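30-kDa cleavage and polyadenylation specificity factor 30 (Arabidopsis thaliana, PDB 5ZUU) binds m6A-modified RNA through this YTH domain and, as a component of the CPSF complex, takes part in pre-mRNA 3'-end formation and poly(A) site selection. Local coordinates at residues K106-L110 with L160-S164. Residues are numbered along the deposited sequence; the frame is centred on the assembly and turned at random.
Sequences KWLKL and LMAIS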
loop_
_atom_site.group_PDB
_atom_site.type_symbol
_atom_site.label_atom_id
_atom_site.label_comp_id
_atom_site.label_asym_id
_atom_site.label_seq_id
_atom_site.Cartn_x
_atom_site.Cartn_y
_atom_site.Cartn_z
ATOM N N LYS A 106 -0.664 -2.070 -7.635
ATOM C CA LYS A 106 0.592 -2.702 -8.017
ATOM C C LYS A 106 1.540 -2.565 -6.849
ATOM O O LYS A 106 1.916 -1.452 -6.485
ATOM C CB LYS A 106 1.126 -1.975 -9.189
ATOM C CG LYS A 106 2.548 -2.278 -9.624
ATOM C CD LYS A 106 2.746 -1.484 -10.919
ATOM C CE LYS A 106 4.162 -1.043 -11.181
ATOM N NZ LYS A 106 4.772 -2.065 -12.045
ATOM N N TRP A 107 1.925 -3.702 -6.285
ATOM C CA TRP A 107 2.861 -3.744 -5.179
ATOM C C TRP A 107 4.245 -3.334 -5.628
ATOM O O TRP A 107 4.755 -3.838 -6.605
ATOM C CB TRP A 107 2.845 -5.132 -4.569
ATOM C CG TRP A 107 1.637 -5.297 -3.756
ATOM C CD1 TRP A 107 0.449 -5.899 -4.132
ATOM C CD2 TRP A 107 1.382 -4.680 -2.499
ATOM N NE1 TRP A 107 -0.484 -5.769 -3.138
ATOM C CE2 TRP A 107 0.057 -5.057 -2.111
ATOM C CE3 TRP A 107 2.165 -3.943 -1.615
ATOM C CZ2 TRP A 107 -0.506 -4.678 -0.906
ATOM C CZ3 TRP A 107 1.610 -3.585 -0.395
ATOM C CH2 TRP A 107 0.267 -3.918 -0.066
ATOM N N LEU A 108 4.782 -2.301 -4.991
ATOM C CA LEU A 108 6.066 -1.755 -5.400
ATOM C C LEU A 108 7.185 -2.378 -4.568
ATOM O O LEU A 108 8.167 -2.819 -5.136
ATOM C CB LEU A 108 6.064 -0.252 -5.357
ATOM C CG LEU A 108 4.931 0.355 -6.160
ATOM C CD1 LEU A 108 4.810 1.830 -5.768
ATOM C CD2 LEU A 108 5.093 0.191 -7.678
ATOM N N LYS A 109 7.004 -2.460 -3.260
ATOM C CA LYS A 109 7.968 -2.890 -2.357
ATOM C C LYS A 109 7.289 -3.581 -1.213
ATOM O O LYS A 109 6.358 -3.052 -0.600
ATOM C CB LYS A 109 8.714 -1.682 -1.782
ATOM C CG LYS A 109 9.774 -1.992 -0.706
ATOM C CD LYS A 109 10.989 -2.717 -1.302
ATOM C CE LYS A 109 11.890 -3.262 -0.202
ATOM N NZ LYS A 109 13.241 -3.837 -0.615
ATOM N N LEU A 110 7.747 -4.763 -0.916
ATOM C CA LEU A 110 7.281 -5.540 0.219
ATOM C C LEU A 110 8.418 -5.875 1.174
ATOM O O LEU A 110 9.483 -6.334 0.726
ATOM C CB LEU A 110 6.691 -6.837 -0.358
ATOM C CG LEU A 110 5.310 -6.504 -0.919
ATOM C CD1 LEU A 110 4.904 -7.441 -2.080
ATOM C CD2 LEU A 110 4.273 -6.436 0.208
ATOM N N LEU A 160 7.145 -12.053 0.290
ATOM C CA LEU A 160 6.018 -11.617 -0.548
ATOM C C LEU A 160 6.418 -10.888 -1.777
ATOM O O LEU A 160 5.631 -10.850 -2.734
ATOM C CB LEU A 160 5.021 -10.737 0.228
ATOM C CG LEU A 160 4.347 -11.484 1.406
ATOM C CD1 LEU A 160 3.527 -10.580 2.324
ATOM C CD2 LEU A 160 3.499 -12.640 0.905
ATOM N N MET A 161 7.597 -10.259 -1.782
ATOM C CA MET A 161 8.002 -9.460 -2.951
ATOM C C MET A 161 8.030 -10.287 -4.230
ATOM O O MET A 161 7.426 -9.911 -5.229
ATOM C CB MET A 161 9.353 -8.806 -2.762
ATOM C CG MET A 161 9.704 -7.813 -3.870
ATOM S SD MET A 161 8.993 -6.137 -3.748
ATOM C CE MET A 161 7.703 -6.207 -4.978
ATOM N N ALA A 162 8.789 -11.368 -4.209
ATOM C CA ALA A 162 8.891 -12.242 -5.387
ATOM C C ALA A 162 7.497 -12.857 -5.707
ATOM O O ALA A 162 7.080 -12.926 -6.866
ATOM C CB ALA A 162 9.978 -13.319 -5.139
ATOM N N ILE A 163 6.732 -13.190 -4.666
ATOM C CA ILE A 163 5.335 -13.650 -4.871
ATOM C C ILE A 163 4.535 -12.638 -5.703
ATOM O O ILE A 163 3.872 -12.995 -6.696
ATOM C CB ILE A 163 4.639 -13.983 -3.551
ATOM C CG1 ILE A 163 5.277 -15.244 -2.935
ATOM C CG2 ILE A 163 3.173 -14.284 -3.806
ATOM C CD1 ILE A 163 4.836 -15.506 -1.514
ATOM N N SER A 164 4.655 -11.367 -5.326
ATOM C CA SER A 164 4.003 -10.322 -6.053
ATOM C C SER A 164 4.435 -10.245 -7.507
ATOM O O SER A 164 3.611 -10.090 -8.374
ATOM C CB SER A 164 4.307 -8.969 -5.390
ATOM O OG SER A 164 3.431 -8.064 -5.963
#
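Met-161 lays its thioether against the backbone of strand 103-114 of the YTH-domain sheet, where a classic beta bulge, Leu-108 and Lys-109 facing Cys-74, distorts it. Its CG stands anti to the backbone N (chi1 -172°), and bends further along carry SD to 3.4 Å from Leu-110 N, a weak N-H...S hydrogen bond (146°). CE ends 3.4 Å from Leu-108 O and 4.1 Å from Trp-107 O, which is buried without a partner. A flexible, polarisable chain suits this uneven surface. Leu-110 points toward the helix: its CB meets Met-161 CB at 4.1 Å, its CD1 lies 3.5 Å from Leu-160 O and 3.7 Å from Ser-164 CB, and its side chain also touches Phe-30 and Val-34 of helix 27-36. Ser-164 is small enough for Trp-107 to come close, Ser-164 OG lying 3.3 Å from Trp-107 CB; the indole leads away, its NE1 hydrogen-bonded to Ser-33 OG. An alanine in place of Met-161 would probably leave Leu-110 N without its sulfur acceptor and open a gap beside the bulge. Segment 160-164, on the C-terminal helix, runs nearly antiparallel (159°) to segment 106-110. One weak sulfur bond gives little directional hold, so van der Waals fit, much of it against backbone polar atoms, probably does most of the holding.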